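Local atomic coordinates of Ser-thr phosphatase MSPP (Mycobacterium smegmatis, PDB entry 2JFR), a protein that probably removes phosphate groups from phosphoserine and phosphothreonine in proteins, as a metal-dependent phosphatase of the PPM (PP2C) family. Residues K51-G56 with E68-A73; T93-F98 with P105-I110. All blocks are in the same frame, centred on the assembly; numbering follows the deposited sequence.

How the contacts relate
Both contacts belong to one layer pair of the PP2C fold. Contact 1 packs helix 42-59 against helix 63-81 and is only partly buried. Contact 2 zips strand 89-96 to strand 106-110 and is buried. Contact 1 has no hydrogen bond across it and relies on small residues and methyl groups. Contact 2 is held by four main-chain hydrogen bonds, with side chains packing above and below. The two centres lie 13 Å apart, and the contacts meet directly. Leu53 and Val70 of contact 1 also pack on the hairpin, where Val70 CG2 touches Val108 CG1 at 4.0 Å. The helices of contact 1 thus rest on the sheet of contact 2.

Contact 1: residues K51-G56 with E68-A73; sequences KTLSAG and EAVQQA
Leu53 reaches from helix 42-59 to Ala69 and Val70 on helix 63-81. Its CB leaves the helix at an angle to the partner helix. CG stands anti to the backbone N (chi1 179°), and from there the end of the side chain comes nearer the partner helix. CD1 does the touching. It lies 3.7 Å from Val70 CG2 and 3.9 Å from Ala69 CB. The Leu53 and Val70 side chains extend alongside each other in a common direction. The other methyl, CD2, packs on Ala94 of the sheet.

Ala69 faces the first helix directly. Its CB sits 3.8 Å from Leu53 O and 3.8 Å from Gly56 C, so the methyl rests on main chain. Gly56 has no side chain, and the backbones come close here: Gly56 CA is 4.6 Å from Ala69 CA.

One residue before Leu53, Thr52 points at the second helix. Its CG2 is placed anti to the backbone N and presses on the main chain, 3.5 Å from Ala73 N. The same methyl meets Gln72 CB at 4.0 Å. The hydroxyl OG1 is hydrogen-bonded to Thr48 O, within its own helix.

The local axes approach to 8.1 Å and run roughly antiparallel, at 147°. The contact is plain packing within a helical hairpin, away from the metal site. One side of the pair lies on the sheet: Leu53 also touches Leu26 of strand 23-28, and Val70 touches Leu92 of strand 89-96.

Contact 2: residues T93-F98 with P105-I110; sequences TAVAVF and PLVVNI
Thr93 and Asn109 form a non-hydrogen-bonded pair. Their side chains leave the same face of the sheet next to each other, though the amide of Asn109 turns away from the first strand. Thr93 OG1 comes 3.5 Å from Asn109 CB. Thr93 CG2 instead crosses the Val107 side chain at a slant and meets Val107 CG2 at 3.9 Å. Val107 carries CG1 between its backbone N and carbonyl carbon (chi1 60°), which leaves CG2 anti to the N and beside Ala94 O. Val95 lies on this same face, with its CG2 4.2 Å from Val107 CG2. The Thr93 hydroxyl is also hydrogen-bonded with Ser113 O. A water donates to it and, weakly, to Ile110 O.

The opposite face carries Ala94, Ala96, Leu106 and Val108. Phe98 comes over it from the end of the first strand. One face of its ring covers Ala96 CB, off-centre and toward the rim. Leu106 CB meets the ring edge near its plane, 4.0 Å from Phe98 CD2. The Phe98 and Leu106 side chains cross at an angle. Next to the Ala96-Leu106 pair, Val97 CG1 touches Pro105 CG at 4.2 Å.

Between the two faces, the backbones make two reciprocal pairs of hydrogen bonds. Ala94 N donates to Val108 O at 2.8 Å, with an N-H...O angle of 175°, and Val108 N returns to Ala94 O. Ala96 and Leu106 do the same. An inverse gamma turn centred on Val97, with a weak Phe98 N to Ala96 O hydrogen bond, bends the chain toward Phe98.

This is an antiparallel beta hairpin inside a five-stranded sheet, flanked by strands 31-38 and 169-172. Ile183 of the other sheet packs on Thr93 and Val95, while Leu66 of helix 63-81 covers Ala96 and Val108. That layering matches the alpha-beta-beta-alpha sandwich of PP2C phosphatases.

Contact 1: residues K51-G56 with E68-A73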
loop_
_atom_site.group_PDB
_atom_site.type_symbol
_atom_site.label_atom_id
_atom_site.label_comp_id
_atom_site.label_asym_id
_atom_site.label_seq_id
_atom_site.Cartn_x
_atom_site.Cartn_y
_atom_site.Cartn_z
ATOM N N LYS A 51 -5.536 -12.570 -0.685
ATOM C CA LYS A 51 -6.554 -13.588 -0.439
ATOM C C LYS A 51 -6.426 -14.100 0.981
ATOM O O LYS A 51 -7.423 -14.292 1.702
ATOM C CB LYS A 51 -6.437 -14.708 -1.455
ATOM C CG LYS A 51 -7.508 -15.751 -1.374
ATOM C CD LYS A 51 -7.470 -16.823 -2.443
ATOM C CE LYS A 51 -8.733 -17.706 -2.430
ATOM N NZ LYS A 51 -8.712 -18.745 -3.499
ATOM N N THR A 52 -5.215 -14.389 1.390
ATOM C CA THR A 52 -4.976 -14.903 2.734
ATOM C C THR A 52 -5.276 -13.837 3.799
ATOM O O THR A 52 -5.867 -14.148 4.833
ATOM C CB THR A 52 -3.546 -15.415 2.860
ATOM O OG1 THR A 52 -3.273 -16.426 1.878
ATOM C CG2 THR A 52 -3.231 -15.969 4.246
ATOM N N LEU A 53 -4.885 -12.618 3.546
ATOM C CA LEU A 53 -5.149 -11.519 4.450
ATOM C C LEU A 53 -6.639 -11.369 4.674
ATOM O O LEU A 53 -7.117 -11.255 5.814
ATOM C CB LEU A 53 -4.610 -10.212 3.878
ATOM C CG LEU A 53 -4.855 -8.991 4.722
ATOM C CD1 LEU A 53 -4.021 -9.007 6.006
ATOM C CD2 LEU A 53 -4.522 -7.770 3.946
ATOM N N SER A 54 -7.407 -11.346 3.591
ATOM C CA SER A 54 -8.845 -11.172 3.655
ATOM C C SER A 54 -9.491 -12.265 4.508
ATOM O O SER A 54 -10.313 -12.021 5.369
ATOM C CB SER A 54 -9.416 -11.163 2.261
ATOM O OG SER A 54 -10.813 -10.945 2.326
ATOM N N ALA A 55 -9.092 -13.531 4.227
ATOM C CA ALA A 55 -9.689 -14.633 4.992
ATOM C C ALA A 55 -9.316 -14.578 6.428
ATOM O O ALA A 55 -10.159 -14.841 7.298
ATOM C CB ALA A 55 -9.210 -15.908 4.320
ATOM N N GLY A 56 -8.075 -14.258 6.744
ATOM C CA GLY A 56 -7.646 -14.237 8.112
ATOM C C GLY A 56 -8.307 -13.102 8.883
ATOM O O GLY A 56 -8.681 -13.294 10.055
ATOM N N GLU A 68 -2.058 -11.421 12.810
ATOM C CA GLU A 68 -2.020 -12.865 12.532
ATOM C C GLU A 68 -2.234 -13.133 11.037
ATOM O O GLU A 68 -1.575 -13.980 10.459
ATOM C CB GLU A 68 -3.024 -13.633 13.359
ATOM C CG GLU A 68 -2.914 -15.139 13.188
ATOM C CD GLU A 68 -1.591 -15.801 13.304
ATOM O OE1 GLU A 68 -0.596 -15.371 13.932
ATOM O OE2 GLU A 68 -1.444 -16.940 12.766
ATOM N N ALA A 69 -3.164 -12.404 10.444
ATOM C CA ALA A 69 -3.475 -12.603 9.022
ATOM C C ALA A 69 -2.294 -12.220 8.160
ATOM O O ALA A 69 -2.026 -12.872 7.150
ATOM C CB ALA A 69 -4.701 -11.800 8.660
ATOM N N VAL A 70 -1.558 -11.176 8.555
ATOM C CA VAL A 70 -0.358 -10.805 7.823
ATOM C C VAL A 70 0.704 -11.901 7.966
ATOM O O VAL A 70 1.368 -12.243 6.993
ATOM C CB VAL A 70 0.141 -9.440 8.305
ATOM C CG1 VAL A 70 1.535 -9.111 7.720
ATOM C CG2 VAL A 70 -0.876 -8.342 7.923
ATOM N N GLN A 71 0.873 -12.464 9.164
ATOM C CA GLN A 71 1.777 -13.546 9.361
ATOM C C GLN A 71 1.382 -14.736 8.513
ATOM O O GLN A 71 2.242 -15.383 7.894
ATOM C CB GLN A 71 1.807 -13.991 10.816
ATOM C CG GLN A 71 2.384 -12.987 11.804
ATOM C CD GLN A 71 3.866 -12.810 11.571
ATOM O OE1 GLN A 71 4.656 -13.721 11.392
ATOM N NE2 GLN A 71 4.287 -11.583 11.559
ATOM N N GLN A 72 0.103 -15.072 8.453
ATOM C CA GLN A 72 -0.332 -16.192 7.664
ATOM C C GLN A 72 -0.132 -15.929 6.180
ATOM O O GLN A 72 0.226 -16.849 5.439
ATOM C CB GLN A 72 -1.789 -16.475 7.994
ATOM C CG GLN A 72 -1.935 -17.138 9.371
ATOM C CD GLN A 72 -0.966 -18.346 9.586
ATOM O OE1 GLN A 72 -0.899 -19.286 8.807
ATOM N NE2 GLN A 72 -0.076 -18.286 10.616
ATOM N N ALA A 73 -0.344 -14.710 5.735
ATOM C CA ALA A 73 -0.098 -14.350 4.348
ATOM C C ALA A 73 1.379 -14.569 4.002
ATOM O O ALA A 73 1.716 -15.131 2.965
ATOM C CB ALA A 73 -0.515 -12.918 4.061
#

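Contact 2: residues T93-F98 with P105-I110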
loop_
_atom_site.group_PDB
_atom_site.type_symbol
_atom_site.label_atom_id
_atom_site.label_comp_id
_atom_site.label_asym_id
_atom_site.label_seq_id
_atom_site.Cartn_x
_atom_site.Cartn_y
_atom_site.Cartn_z
ATOM N N THR A 93 0.610 -3.256 2.388
ATOM C CA THR A 93 0.177 -2.212 3.291
ATOM C C THR A 93 -1.319 -2.410 3.496
ATOM O O THR A 93 -2.065 -2.370 2.509
ATOM C CB THR A 93 0.470 -0.830 2.768
ATOM O OG1 THR A 93 1.885 -0.729 2.695
ATOM C CG2 THR A 93 -0.092 0.262 3.649
ATOM N N ALA A 94 -1.705 -2.644 4.727
ATOM C CA ALA A 94 -3.102 -2.898 5.076
ATOM C C ALA A 94 -3.543 -1.857 6.100
ATOM O O ALA A 94 -2.813 -1.543 7.053
ATOM C CB ALA A 94 -3.248 -4.299 5.650
ATOM N N VAL A 95 -4.729 -1.355 5.897
ATOM C CA VAL A 95 -5.400 -0.439 6.811
ATOM C C VAL A 95 -6.680 -1.068 7.273
ATOM O O VAL A 95 -7.474 -1.532 6.469
ATOM C CB VAL A 95 -5.696 0.903 6.100
ATOM C CG1 VAL A 95 -6.618 1.766 6.935
ATOM C CG2 VAL A 95 -4.409 1.635 5.763
ATOM N N ALA A 96 -6.896 -1.069 8.592
ATOM C CA ALA A 96 -8.166 -1.433 9.162
ATOM C C ALA A 96 -8.730 -0.205 9.854
ATOM O O ALA A 96 -8.115 0.318 10.787
ATOM C CB ALA A 96 -8.056 -2.590 10.132
ATOM N N VAL A 97 -9.900 0.249 9.392
ATOM C CA VAL A 97 -10.508 1.453 9.951
ATOM C C VAL A 97 -11.351 1.050 11.165
ATOM O O VAL A 97 -12.591 1.100 11.144
ATOM C CB VAL A 97 -11.287 2.265 8.921
ATOM C CG1 VAL A 97 -11.696 3.580 9.513
ATOM C CG2 VAL A 97 -10.458 2.467 7.647
ATOM N N PHE A 98 -10.670 0.604 12.204
ATOM C CA PHE A 98 -11.330 0.227 13.447
ATOM C C PHE A 98 -11.946 1.435 14.145
ATOM O O PHE A 98 -11.410 2.540 14.082
ATOM C CB PHE A 98 -10.328 -0.383 14.411
ATOM C CG PHE A 98 -9.686 -1.675 14.006
ATOM C CD1 PHE A 98 -10.466 -2.797 13.782
ATOM C CD2 PHE A 98 -8.315 -1.793 13.887
ATOM C CE1 PHE A 98 -9.862 -3.998 13.453
ATOM C CE2 PHE A 98 -7.688 -3.000 13.606
ATOM C CZ PHE A 98 -8.493 -4.095 13.401
ATOM N N PRO A 105 -8.120 3.413 14.010
ATOM C CA PRO A 105 -7.561 3.009 12.698
ATOM C C PRO A 105 -6.119 2.570 12.826
ATOM O O PRO A 105 -5.321 3.181 13.575
ATOM C CB PRO A 105 -7.748 4.219 11.843
ATOM C CG PRO A 105 -9.008 4.865 12.423
ATOM C CD PRO A 105 -8.798 4.721 13.898
ATOM N N LEU A 106 -5.771 1.533 12.094
ATOM C CA LEU A 106 -4.459 0.891 12.212
ATOM C C LEU A 106 -3.883 0.614 10.832
ATOM O O LEU A 106 -4.622 0.202 9.939
ATOM C CB LEU A 106 -4.635 -0.426 12.984
ATOM C CG LEU A 106 -3.332 -1.069 13.517
ATOM C CD1 LEU A 106 -2.806 -0.285 14.684
ATOM C CD2 LEU A 106 -3.599 -2.480 13.894
ATOM N N VAL A 107 -2.595 0.831 10.704
ATOM C CA VAL A 107 -1.832 0.414 9.494
ATOM C C VAL A 107 -0.838 -0.621 9.867
ATOM O O VAL A 107 -0.147 -0.550 10.907
ATOM C CB VAL A 107 -1.214 1.606 8.767
ATOM C CG1 VAL A 107 -0.246 2.414 9.616
ATOM C CG2 VAL A 107 -0.539 1.177 7.457
ATOM N N VAL A 108 -0.719 -1.642 9.002
ATOM C CA VAL A 108 0.320 -2.663 9.079
ATOM C C VAL A 108 1.005 -2.655 7.722
ATOM O O VAL A 108 0.335 -2.753 6.695
ATOM C CB VAL A 108 -0.292 -4.033 9.406
ATOM C CG1 VAL A 108 0.834 -5.078 9.479
ATOM C CG2 VAL A 108 -1.101 -4.001 10.679
ATOM N N ASN A 109 2.335 -2.523 7.703
ATOM C CA ASN A 109 2.986 -2.340 6.422
ATOM C C ASN A 109 4.367 -2.969 6.404
ATOM O O ASN A 109 5.135 -2.956 7.364
ATOM C CB ASN A 109 3.059 -0.869 6.036
ATOM C CG ASN A 109 3.892 0.029 7.027
ATOM O OD1 ASN A 109 4.968 0.483 6.645
ATOM N ND2 ASN A 109 3.349 0.196 8.192
ATOM N N ILE A 110 4.672 -3.511 5.229
ATOM C CA ILE A 110 5.968 -4.094 4.921
ATOM C C ILE A 110 6.280 -3.774 3.480
ATOM O O ILE A 110 5.472 -4.042 2.575
ATOM C CB ILE A 110 5.957 -5.603 5.294
ATOM C CG1 ILE A 110 7.386 -6.152 5.220
ATOM C CG2 ILE A 110 4.923 -6.399 4.544
ATOM C CD1 ILE A 110 7.532 -7.528 5.770
HETATM O O HOH W 1 4.360 -1.520 1.969
#